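PDB 5LMG: DNA topoisomerase 2-associated protein PAT1 from Saccharomyces cerevisiae, which activates mRNA decapping and represses translation, its C-terminal domain binding directly to the decapping enzyme Dcp2 and the exonuclease Xrn1. Local coordinates for residues E56-E61 and I106-R111; S248-I253 and D298-E303; L252-R257 and Y276-L281. The protein carries 2 engineered substitutions. One frame throughout, in Å; residues are numbered along the deposited sequence.

Interaction 1. Residues E56-E61 and I106-R111; sequences ETVYEE and IKIMPR. With EDO (1,2-ethanediol), chain G; EDO (1,2-ethanediol), chain E.
Ile108 lays its CD1 methyl almost squarely on the phenol ring of Tyr59: the carbon stands 3.5 Å from the ring centroid and only 4° off the ring normal, a well-centred CH-pi contact. The two side chains run past each other in opposite senses, so the CB of Ile108 meets the far part of the ring and lies 3.5 Å from Tyr59 CE1. With CG1 anti to the backbone N (chi1 -164°), Ile108 sends its longer branch over the ring and leaves CG2 to turn toward Val58, whose CG1 it approaches at 4.2 Å. Lys107 adds a looser touch from its CB, near the phenol oxygen.

Arg111 arrives from the C-terminal side of the segment. Its guanidinium plane stands nearly at a right angle to the phenol ring, with NH1 4.1 Å from Tyr59 CE2, so the two groups are not stacked. CD1 of Ile108 also lies over one face of the guanidinium, toward its rim, and is thus shared between two flat groups.

These side chains join helix 48-70 to helix 103-114 within the largely helical C-terminal domain of Pat1. The local axes run 10.9 Å apart and differ in direction by 29°, a wide spacing that the long Tyr59 side chain bridges. Helix 103-114 is kinked at Pro110.

Polar ends are satisfied just beyond the two segments. The hydroxyl of Tyr59 is hydrogen-bonded to the carbonyl oxygen of Lys104, whose ammonium also makes a cation-pi contact with the phenol ring and a salt bridge to Glu56. Arg111 in turn forms a salt bridge through NE to Glu66, about two turns beyond Tyr59 on helix 48-70.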
loop_
_atom_site.group_PDB
_atom_site.type_symbol
_atom_site.label_atom_id
_atom_site.label_comp_id
_atom_site.label_asym_id
_atom_site.label_seq_id
_atom_site.Cartn_x
_atom_site.Cartn_y
_atom_site.Cartn_z
ATOM N N GLU A 56 22.888 -12.784 9.416
ATOM C CA GLU A 56 24.349 -12.831 9.193
ATOM C C GLU A 56 24.721 -13.954 8.229
ATOM O O GLU A 56 25.523 -13.730 7.322
ATOM C CB GLU A 56 25.144 -12.967 10.513
ATOM C CG GLU A 56 25.028 -11.789 11.480
ATOM C CD GLU A 56 25.059 -10.394 10.881
ATOM O OE1 GLU A 56 26.056 -10.053 10.204
ATOM O OE2 GLU A 56 24.076 -9.645 11.088
ATOM N N THR A 57 24.103 -15.142 8.403
ATOM C CA THR A 57 24.260 -16.314 7.536
ATOM C C THR A 57 23.781 -15.960 6.107
ATOM O O THR A 57 24.510 -16.225 5.150
ATOM C CB THR A 57 23.524 -17.526 8.144
ATOM O OG1 THR A 57 24.104 -17.824 9.411
ATOM C CG2 THR A 57 23.584 -18.764 7.259
ATOM N N VAL A 58 22.592 -15.325 5.978
ATOM C CA VAL A 58 22.034 -14.892 4.684
ATOM C C VAL A 58 23.014 -13.961 3.946
ATOM O O VAL A 58 23.278 -14.181 2.757
ATOM C CB VAL A 58 20.603 -14.292 4.796
ATOM C CG1 VAL A 58 20.176 -13.619 3.490
ATOM C CG2 VAL A 58 19.587 -15.364 5.199
ATOM N N TYR A 59 23.573 -12.956 4.660
ATOM C CA TYR A 59 24.569 -12.015 4.119
ATOM C C TYR A 59 25.823 -12.755 3.624
ATOM O O TYR A 59 26.287 -12.486 2.515
ATOM C CB TYR A 59 24.916 -10.914 5.149
ATOM C CG TYR A 59 24.015 -9.703 5.031
ATOM C CD1 TYR A 59 22.675 -9.764 5.408
ATOM C CD2 TYR A 59 24.493 -8.500 4.511
ATOM C CE1 TYR A 59 21.831 -8.665 5.264
ATOM C CE2 TYR A 59 23.658 -7.393 4.362
ATOM C CZ TYR A 59 22.320 -7.487 4.721
ATOM O OH TYR A 59 21.475 -6.413 4.565
ATOM N N GLU A 60 26.325 -13.731 4.411
ATOM C CA GLU A 60 27.506 -14.529 4.042
ATOM C C GLU A 60 27.263 -15.279 2.735
ATOM O O GLU A 60 28.106 -15.224 1.840
ATOM C CB GLU A 60 27.880 -15.512 5.156
ATOM C CG GLU A 60 28.605 -14.868 6.328
ATOM C CD GLU A 60 28.776 -15.738 7.563
ATOM O OE1 GLU A 60 28.171 -16.835 7.622
ATOM O OE2 GLU A 60 29.499 -15.305 8.488
ATOM N N GLU A 61 26.088 -15.919 2.606
ATOM C CA GLU A 61 25.704 -16.674 1.412
ATOM C C GLU A 61 25.532 -15.777 0.183
ATOM O O GLU A 61 25.937 -16.178 -0.910
ATOM C CB GLU A 61 24.462 -17.546 1.655
ATOM C CG GLU A 61 24.594 -18.567 2.783
ATOM C CD GLU A 61 25.629 -19.674 2.675
ATOM O OE1 GLU A 61 26.340 -19.762 1.647
ATOM O OE2 GLU A 61 25.725 -20.465 3.641
ATOM N N ILE A 106 15.496 -6.589 5.447
ATOM C CA ILE A 106 14.827 -5.850 4.363
ATOM C C ILE A 106 15.810 -5.451 3.236
ATOM O O ILE A 106 15.527 -5.696 2.059
ATOM C CB ILE A 106 14.035 -4.614 4.927
ATOM C CG1 ILE A 106 12.882 -5.062 5.866
ATOM C CG2 ILE A 106 13.499 -3.693 3.784
ATOM C CD1 ILE A 106 12.335 -3.946 6.771
ATOM N N LYS A 107 16.966 -4.865 3.605
ATOM C CA LYS A 107 17.944 -4.350 2.646
ATOM C C LYS A 107 18.595 -5.422 1.732
ATOM O O LYS A 107 18.927 -5.089 0.600
ATOM C CB LYS A 107 18.994 -3.482 3.344
ATOM C CG LYS A 107 18.460 -2.063 3.588
ATOM C CD LYS A 107 18.953 -1.468 4.895
ATOM C CE LYS A 107 19.955 -0.371 4.658
ATOM N NZ LYS A 107 20.527 0.145 5.931
ATOM N N ILE A 108 18.702 -6.691 2.175
ATOM C CA ILE A 108 19.296 -7.774 1.368
ATOM C C ILE A 108 18.296 -8.399 0.350
ATOM O O ILE A 108 18.727 -9.115 -0.559
ATOM C CB ILE A 108 19.965 -8.851 2.279
ATOM C CG1 ILE A 108 20.932 -9.790 1.508
ATOM C CG2 ILE A 108 18.957 -9.654 3.095
ATOM C CD1 ILE A 108 22.347 -9.431 1.616
ATOM N N MET A 109 16.975 -8.126 0.505
ATOM C CA MET A 109 15.902 -8.688 -0.325
ATOM C C MET A 109 16.094 -8.516 -1.851
ATOM O O MET A 109 15.946 -9.529 -2.532
ATOM C CB MET A 109 14.527 -8.177 0.113
ATOM C CG MET A 109 13.450 -9.248 0.071
ATOM S SD MET A 109 13.893 -10.815 0.871
ATOM C CE MET A 109 14.061 -10.311 2.514
ATOM N N PRO A 110 16.459 -7.331 -2.431
ATOM C CA PRO A 110 16.658 -7.279 -3.898
ATOM C C PRO A 110 17.797 -8.182 -4.389
ATOM O O PRO A 110 17.668 -8.807 -5.444
ATOM C CB PRO A 110 16.916 -5.792 -4.190
ATOM C CG PRO A 110 16.479 -5.057 -2.967
ATOM C CD PRO A 110 16.679 -6.000 -1.820
ATOM N N ARG A 111 18.875 -8.291 -3.590
ATOM C CA ARG A 111 20.042 -9.123 -3.875
ATOM C C ARG A 111 19.703 -10.609 -3.803
ATOM O O ARG A 111 20.178 -11.380 -4.641
ATOM C CB ARG A 111 21.202 -8.758 -2.951
ATOM C CG ARG A 111 21.733 -7.355 -3.221
ATOM C CD ARG A 111 22.416 -6.781 -1.997
ATOM N NE ARG A 111 23.692 -7.445 -1.725
ATOM C CZ ARG A 111 24.384 -7.302 -0.602
ATOM N NH1 ARG A 111 23.934 -6.518 0.368
ATOM N NH2 ARG A 111 25.530 -7.947 -0.437
HETATM C C1 EDO G . 29.746 -22.085 1.651
HETATM O O1 EDO G . 30.925 -21.500 2.184
HETATM C C2 EDO G . 28.704 -22.291 2.782
HETATM O O2 EDO G . 27.533 -22.893 2.246
HETATM C C1 EDO E . 29.573 -19.380 10.164
HETATM O O1 EDO E . 29.210 -20.701 10.536
HETATM C C2 EDO E . 29.557 -18.469 11.416
HETATM O O2 EDO E . 29.929 -17.150 11.048
#

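Interaction 2. Residues S248-I253 and D298-E303; sequences SKIQLI and DEVRDE. With EDO (1,2-ethanediol), chain F; EDO (1,2-ethanediol), chain H.
Glu299 receives two backbone N-H groups of the 248-253 turn on its carboxylate. Ser248 N gives a 2.8 Å bond to Glu299 OE2 on the syn side, 21° out of the carboxylate plane, while Ile250 N reaches Glu299 OE1 at 3.0 Å, nearly in line with the C-O bond. Extended beyond CG, the Glu299 chain carries its carboxylate off helix 290-322 to these amides. A second pair joins side chains alone: Gln251 NE2 donates to Glu303 OE1 over 2.8 Å, the acceptor lying in the amide plane but the two flat groups turned 43° against each other. Gln251 gets there with CG anti to the backbone N (chi1 155°) and a bend at chi2.

Water extends the polar network. One molecule donates to Glu299 OE1 and accepts from Gln251 N, linking the carboxylate to the next turn amide; another lies between Gln251 OE1 and the backbone of helix 290-322.

Apolar packing lies alongside, where Ile250 CG2 meets Val300 CG1 at 3.6 Å. Separately, the CD1 methyl of Ile250 is in van der Waals contact with the carboxylate carbon of Glu299.

The contact fastens the loop between helices 234-246 and 257-267, with its 3-10 turn, to helix 290-322, where Asp298 and Arg301 lie beside the bound Dcp2 peptide. Were Glu299 shortened to an alanine, the amides of Ser248 and Ile250 would probably lose their acceptor and the turn could shift from the helix. With backbone donors on both its oxygens and a water besides, this carboxylate is likely to remain ionised.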
loop_
_atom_site.group_PDB
_atom_site.type_symbol
_atom_site.label_atom_id
_atom_site.label_comp_id
_atom_site.label_asym_id
_atom_site.label_seq_id
_atom_site.Cartn_x
_atom_site.Cartn_y
_atom_site.Cartn_z
ATOM N N SER A 248 -19.050 -2.259 4.836
ATOM C CA SER A 248 -19.394 -1.528 6.081
ATOM C C SER A 248 -18.146 -1.024 6.877
ATOM O O SER A 248 -18.312 -0.341 7.895
ATOM C CB SER A 248 -20.344 -2.326 6.976
ATOM O OG SER A 248 -19.631 -3.236 7.799
ATOM N N LYS A 249 -16.909 -1.342 6.404
ATOM C CA LYS A 249 -15.643 -0.958 7.045
ATOM C C LYS A 249 -14.703 -0.134 6.124
ATOM O O LYS A 249 -13.580 0.162 6.531
ATOM C CB LYS A 249 -14.917 -2.216 7.580
ATOM C CG LYS A 249 -15.678 -2.949 8.693
ATOM C CD LYS A 249 -15.233 -4.398 8.877
ATOM C CE LYS A 249 -15.934 -5.364 7.947
ATOM N NZ LYS A 249 -15.578 -6.778 8.240
ATOM N N ILE A 250 -15.166 0.244 4.899
ATOM C CA ILE A 250 -14.392 0.997 3.894
ATOM C C ILE A 250 -13.841 2.343 4.450
ATOM O O ILE A 250 -12.691 2.684 4.167
ATOM C CB ILE A 250 -15.167 1.175 2.547
ATOM C CG1 ILE A 250 -15.439 -0.205 1.885
ATOM C CG2 ILE A 250 -14.405 2.088 1.558
ATOM C CD1 ILE A 250 -16.602 -0.231 0.789
ATOM N N GLN A 251 -14.633 3.070 5.261
ATOM C CA GLN A 251 -14.226 4.344 5.871
ATOM C C GLN A 251 -12.980 4.202 6.798
ATOM O O GLN A 251 -12.196 5.153 6.917
ATOM C CB GLN A 251 -15.429 5.001 6.590
ATOM C CG GLN A 251 -15.111 5.975 7.740
ATOM C CD GLN A 251 -14.557 7.306 7.281
ATOM O OE1 GLN A 251 -15.191 8.045 6.515
ATOM N NE2 GLN A 251 -13.394 7.674 7.804
ATOM N N LEU A 252 -12.770 2.999 7.386
ATOM C CA LEU A 252 -11.646 2.720 8.300
ATOM C C LEU A 252 -10.254 2.792 7.632
ATOM O O LEU A 252 -9.238 2.784 8.325
ATOM C CB LEU A 252 -11.840 1.385 9.037
ATOM C CG LEU A 252 -13.125 1.217 9.871
ATOM C CD1 LEU A 252 -13.142 -0.149 10.546
ATOM C CD2 LEU A 252 -13.278 2.329 10.929
ATOM N N ILE A 253 -10.208 2.893 6.298
ATOM C CA ILE A 253 -8.959 3.052 5.555
ATOM C C ILE A 253 -8.385 4.482 5.759
ATOM O O ILE A 253 -7.188 4.684 5.562
ATOM C CB ILE A 253 -9.086 2.641 4.061
ATOM C CG1 ILE A 253 -9.860 3.695 3.230
ATOM C CG2 ILE A 253 -9.679 1.220 3.900
ATOM C CD1 ILE A 253 -9.960 3.391 1.733
ATOM N N ASP A 298 -20.998 5.531 -1.276
ATOM C CA ASP A 298 -21.777 5.780 -0.070
ATOM C C ASP A 298 -20.877 5.786 1.184
ATOM O O ASP A 298 -20.994 6.679 2.021
ATOM C CB ASP A 298 -22.913 4.737 0.069
ATOM C CG ASP A 298 -23.753 4.984 1.287
ATOM O OD1 ASP A 298 -24.351 6.075 1.380
ATOM O OD2 ASP A 298 -23.710 4.150 2.210
ATOM N N GLU A 299 -19.984 4.789 1.296
ATOM C CA GLU A 299 -19.123 4.612 2.461
ATOM C C GLU A 299 -18.064 5.707 2.621
ATOM O O GLU A 299 -17.692 6.015 3.751
ATOM C CB GLU A 299 -18.496 3.205 2.495
ATOM C CG GLU A 299 -19.505 2.135 2.914
ATOM C CD GLU A 299 -18.951 0.789 3.352
ATOM O OE1 GLU A 299 -17.973 0.757 4.136
ATOM O OE2 GLU A 299 -19.548 -0.240 2.963
ATOM N N VAL A 300 -17.625 6.327 1.507
ATOM C CA VAL A 300 -16.581 7.355 1.537
ATOM C C VAL A 300 -17.103 8.750 1.186
ATOM O O VAL A 300 -16.295 9.665 1.066
ATOM C CB VAL A 300 -15.332 6.971 0.680
ATOM C CG1 VAL A 300 -14.761 5.620 1.097
ATOM C CG2 VAL A 300 -15.612 7.027 -0.820
ATOM N N ARG A 301 -18.438 8.916 1.021
ATOM C CA ARG A 301 -19.075 10.201 0.690
ATOM C C ARG A 301 -18.586 11.351 1.569
ATOM O O ARG A 301 -18.265 12.415 1.039
ATOM C CB ARG A 301 -20.611 10.091 0.724
ATOM C CG ARG A 301 -21.343 11.429 0.500
ATOM C CD ARG A 301 -22.867 11.317 0.418
ATOM N NE ARG A 301 -23.411 10.636 1.590
ATOM C CZ ARG A 301 -23.844 9.381 1.590
ATOM N NH1 ARG A 301 -23.884 8.683 0.460
ATOM N NH2 ARG A 301 -24.262 8.820 2.715
ATOM N N ASP A 302 -18.525 11.138 2.901
ATOM C CA ASP A 302 -18.055 12.169 3.834
ATOM C C ASP A 302 -16.564 12.512 3.618
ATOM O O ASP A 302 -16.168 13.663 3.788
ATOM C CB ASP A 302 -18.373 11.790 5.287
ATOM C CG ASP A 302 -19.864 11.651 5.595
ATOM O OD1 ASP A 302 -20.684 12.358 4.947
ATOM O OD2 ASP A 302 -20.212 10.838 6.486
ATOM N N GLU A 303 -15.765 11.530 3.168
ATOM C CA GLU A 303 -14.345 11.726 2.865
ATOM C C GLU A 303 -14.162 12.499 1.558
ATOM O O GLU A 303 -13.264 13.337 1.485
ATOM C CB GLU A 303 -13.589 10.399 2.856
ATOM C CG GLU A 303 -13.455 9.764 4.238
ATOM C CD GLU A 303 -12.674 10.496 5.323
ATOM O OE1 GLU A 303 -12.813 10.099 6.504
ATOM O OE2 GLU A 303 -11.929 11.456 5.013
HETATM C C1 EDO F . -20.576 15.669 6.954
HETATM O O1 EDO F . -20.462 15.124 5.643
HETATM C C2 EDO F . -19.549 15.020 7.901
HETATM O O2 EDO F . -19.961 13.697 8.190
HETATM C C1 EDO H . -9.314 12.534 6.969
HETATM O O1 EDO H . -9.353 12.387 5.557
HETATM C C2 EDO H . -9.168 11.139 7.622
HETATM O O2 EDO H . -7.876 10.572 7.377
HETATM O O HOH W 1 -17.576 2.465 6.262
HETATM O O HOH W 2 -17.267 8.713 4.651
#

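Interaction 3. Residues L252-R257 and Y276-L281; sequences LIFPPR and YIWAFL. Engineered in segment 276-281: Ala279 (natural residue Gln). With EDO (1,2-ethanediol), chain H.
Ile277 lodges its CG2 methyl between two residues of the loop, 3.5 Å from Ile253 CD1 on one hand and 3.5 Å from Phe254 CZ on the other. The CG2 branch of Ile277 points opposite its backbone N, which puts this methyl over the phenyl ring of Phe254, where it makes a CH-pi contact 18° off the ring normal, displaced toward the rim. The other branch of Ile277 ends in CD1, which reaches the CD of the Pro255 ring, 3.8 Å away.

Ile253 holds CG1 between its backbone N and carbonyl carbon (chi1 75°), and its extended chain delivers CD1 against the side chains of helix 275-286. There the methyl touches Ile277, the CD2 methyl of Leu281 at 3.7 Å, and obliquely the ring of Phe280.

Phe254 meets Trp278 edge to face. Its CE2 and CZ point at the six-membered part of the indole, with ring centroids 5.3 Å apart and planes inclined at 66°. CD1 of Leu281 approaches the same end of the phenyl ring obliquely, 3.8 Å from Phe254 CZ, so the ring end has Ile277, Trp278 and Leu281 about it.

The contact packs the loop leading to helix 257-267, in which Pro256 occupies the N-cap position, against helix 275-286 in the interior of the helical domain. Helix 290-322 adds Val300 and Glu303 to the surroundings of Phe254, and Leu349 of helix 329-355 touches Trp278. A 1,2-ethanediol, probably from the crystallisation liquor, lies near Phe254 and Pro255.

The interface is carried by methyl groups and aromatic rings, without polar bonds between the two segments; its cohesion therefore rests on shape fit and the exclusion of water, and the orientation of Phe254 on contacts with its face and edge.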
loop_
_atom_site.group_PDB
_atom_site.type_symbol
_atom_site.label_atom_id
_atom_site.label_comp_id
_atom_site.label_asym_id
_atom_site.label_seq_id
_atom_site.Cartn_x
_atom_site.Cartn_y
_atom_site.Cartn_z
ATOM N N LEU A 252 -12.770 2.999 7.386
ATOM C CA LEU A 252 -11.646 2.720 8.300
ATOM C C LEU A 252 -10.254 2.792 7.632
ATOM O O LEU A 252 -9.238 2.784 8.325
ATOM C CB LEU A 252 -11.840 1.385 9.037
ATOM C CG LEU A 252 -13.125 1.217 9.871
ATOM C CD1 LEU A 252 -13.142 -0.149 10.546
ATOM C CD2 LEU A 252 -13.278 2.329 10.929
ATOM N N ILE A 253 -10.208 2.893 6.298
ATOM C CA ILE A 253 -8.959 3.052 5.555
ATOM C C ILE A 253 -8.385 4.482 5.759
ATOM O O ILE A 253 -7.188 4.684 5.562
ATOM C CB ILE A 253 -9.086 2.641 4.061
ATOM C CG1 ILE A 253 -9.860 3.695 3.230
ATOM C CG2 ILE A 253 -9.679 1.220 3.900
ATOM C CD1 ILE A 253 -9.960 3.391 1.733
ATOM N N PHE A 254 -9.243 5.458 6.159
ATOM C CA PHE A 254 -8.846 6.851 6.433
ATOM C C PHE A 254 -8.478 6.945 7.929
ATOM O O PHE A 254 -9.358 6.750 8.769
ATOM C CB PHE A 254 -9.978 7.834 6.071
ATOM C CG PHE A 254 -10.273 7.953 4.594
ATOM C CD1 PHE A 254 -11.137 7.061 3.965
ATOM C CD2 PHE A 254 -9.686 8.960 3.829
ATOM C CE1 PHE A 254 -11.406 7.169 2.591
ATOM C CE2 PHE A 254 -9.965 9.078 2.461
ATOM C CZ PHE A 254 -10.836 8.189 1.852
ATOM N N PRO A 255 -7.183 7.166 8.283
ATOM C CA PRO A 255 -6.799 7.200 9.711
ATOM C C PRO A 255 -7.383 8.378 10.494
ATOM O O PRO A 255 -7.720 9.397 9.873
ATOM C CB PRO A 255 -5.260 7.271 9.674
ATOM C CG PRO A 255 -4.877 6.883 8.287
ATOM C CD PRO A 255 -6.006 7.371 7.421
ATOM N N PRO A 256 -7.505 8.272 11.845
ATOM C CA PRO A 256 -8.011 9.411 12.627
ATOM C C PRO A 256 -7.088 10.618 12.528
ATOM O O PRO A 256 -5.900 10.490 12.215
ATOM C CB PRO A 256 -8.063 8.885 14.070
ATOM C CG PRO A 256 -7.854 7.417 13.979
ATOM C CD PRO A 256 -7.111 7.156 12.726
ATOM N N ARG A 257 -7.655 11.790 12.775
ATOM C CA ARG A 257 -6.957 13.060 12.710
ATOM C C ARG A 257 -5.797 13.177 13.696
ATOM O O ARG A 257 -4.783 13.796 13.372
ATOM C CB ARG A 257 -7.967 14.166 12.944
ATOM C CG ARG A 257 -7.892 15.303 11.943
ATOM C CD ARG A 257 -6.931 16.382 12.389
ATOM N NE ARG A 257 -6.994 16.613 13.831
ATOM C CZ ARG A 257 -6.445 17.650 14.446
ATOM N NH1 ARG A 257 -6.535 17.771 15.764
ATOM N NH2 ARG A 257 -5.768 18.560 13.754
ATOM N N TYR A 276 -2.302 7.399 -1.652
ATOM C CA TYR A 276 -2.360 5.930 -1.605
ATOM C C TYR A 276 -3.782 5.414 -1.226
ATOM O O TYR A 276 -4.131 4.295 -1.599
ATOM C CB TYR A 276 -1.297 5.367 -0.633
ATOM C CG TYR A 276 -1.622 5.568 0.831
ATOM C CD1 TYR A 276 -1.458 6.811 1.438
ATOM C CD2 TYR A 276 -2.085 4.512 1.616
ATOM C CE1 TYR A 276 -1.782 7.011 2.779
ATOM C CE2 TYR A 276 -2.407 4.700 2.961
ATOM C CZ TYR A 276 -2.240 5.950 3.541
ATOM O OH TYR A 276 -2.548 6.166 4.859
ATOM N N ILE A 277 -4.571 6.210 -0.465
ATOM C CA ILE A 277 -5.940 5.825 -0.076
ATOM C C ILE A 277 -6.847 5.925 -1.299
ATOM O O ILE A 277 -7.605 4.992 -1.575
ATOM C CB ILE A 277 -6.493 6.638 1.135
ATOM C CG1 ILE A 277 -5.604 6.463 2.387
ATOM C CG2 ILE A 277 -7.951 6.243 1.424
ATOM C CD1 ILE A 277 -5.902 7.405 3.573
ATOM N N TRP A 278 -6.766 7.070 -2.023
ATOM C CA TRP A 278 -7.567 7.292 -3.233
ATOM C C TRP A 278 -7.142 6.351 -4.359
ATOM O O TRP A 278 -7.991 5.983 -5.161
ATOM C CB TRP A 278 -7.554 8.773 -3.663
ATOM C CG TRP A 278 -8.133 9.692 -2.623
ATOM C CD1 TRP A 278 -7.437 10.504 -1.772
ATOM C CD2 TRP A 278 -9.516 9.796 -2.238
ATOM N NE1 TRP A 278 -8.301 11.132 -0.904
ATOM C CE2 TRP A 278 -9.583 10.700 -1.154
ATOM C CE3 TRP A 278 -10.710 9.210 -2.706
ATOM C CZ2 TRP A 278 -10.800 11.060 -0.550
ATOM C CZ3 TRP A 278 -11.910 9.541 -2.088
ATOM C CH2 TRP A 278 -11.949 10.454 -1.022
ATOM N N ALA A 279 -5.849 5.927 -4.392
ATOM C CA ALA A 279 -5.332 4.964 -5.381
ATOM C C ALA A 279 -5.947 3.585 -5.107
ATOM O O ALA A 279 -6.382 2.913 -6.044
ATOM C CB ALA A 279 -3.812 4.904 -5.341
ATOM N N PHE A 280 -6.043 3.197 -3.824
ATOM C CA PHE A 280 -6.702 1.957 -3.430
ATOM C C PHE A 280 -8.187 1.982 -3.839
ATOM O O PHE A 280 -8.658 1.014 -4.434
ATOM C CB PHE A 280 -6.577 1.695 -1.913
ATOM C CG PHE A 280 -7.516 0.610 -1.417
ATOM C CD1 PHE A 280 -7.217 -0.738 -1.609
ATOM C CD2 PHE A 280 -8.712 0.938 -0.783
ATOM C CE1 PHE A 280 -8.091 -1.739 -1.168
ATOM C CE2 PHE A 280 -9.597 -0.060 -0.365
ATOM C CZ PHE A 280 -9.276 -1.398 -0.547
ATOM N N LEU A 281 -8.908 3.094 -3.519
ATOM C CA LEU A 281 -10.338 3.250 -3.818
ATOM C C LEU A 281 -10.601 3.218 -5.316
ATOM O O LEU A 281 -11.619 2.689 -5.723
ATOM C CB LEU A 281 -10.916 4.531 -3.193
ATOM C CG LEU A 281 -11.094 4.554 -1.672
ATOM C CD1 LEU A 281 -11.416 5.961 -1.186
ATOM C CD2 LEU A 281 -12.204 3.582 -1.213
HETATM C C1 EDO H . -9.314 12.534 6.969
HETATM O O1 EDO H . -9.353 12.387 5.557
HETATM C C2 EDO H . -9.168 11.139 7.622
HETATM O O2 EDO H . -7.876 10.572 7.377
#

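Interactions 2 and 3 form one neighbourhood, their centres about 9 Å apart: both start from the loop after helix 234-246, share Leu252 and Ile253, and join that loop to the consecutive helices 290-322 and 275-286. They meet directly where Glu303 and Val300 pack on Phe254, and Ile250 on Leu281. Interaction 3 is buried and carried by apolar side chains, whereas interaction 2, partly buried, relies on carboxylates, backbone amides and water. Interaction 1 stands apart, its centre about 40 Å from that of interaction 2 and on the opposite side of the chain's centre. Also partly buried, it joins two helices through an aliphatic-aromatic core bordered by charged groups.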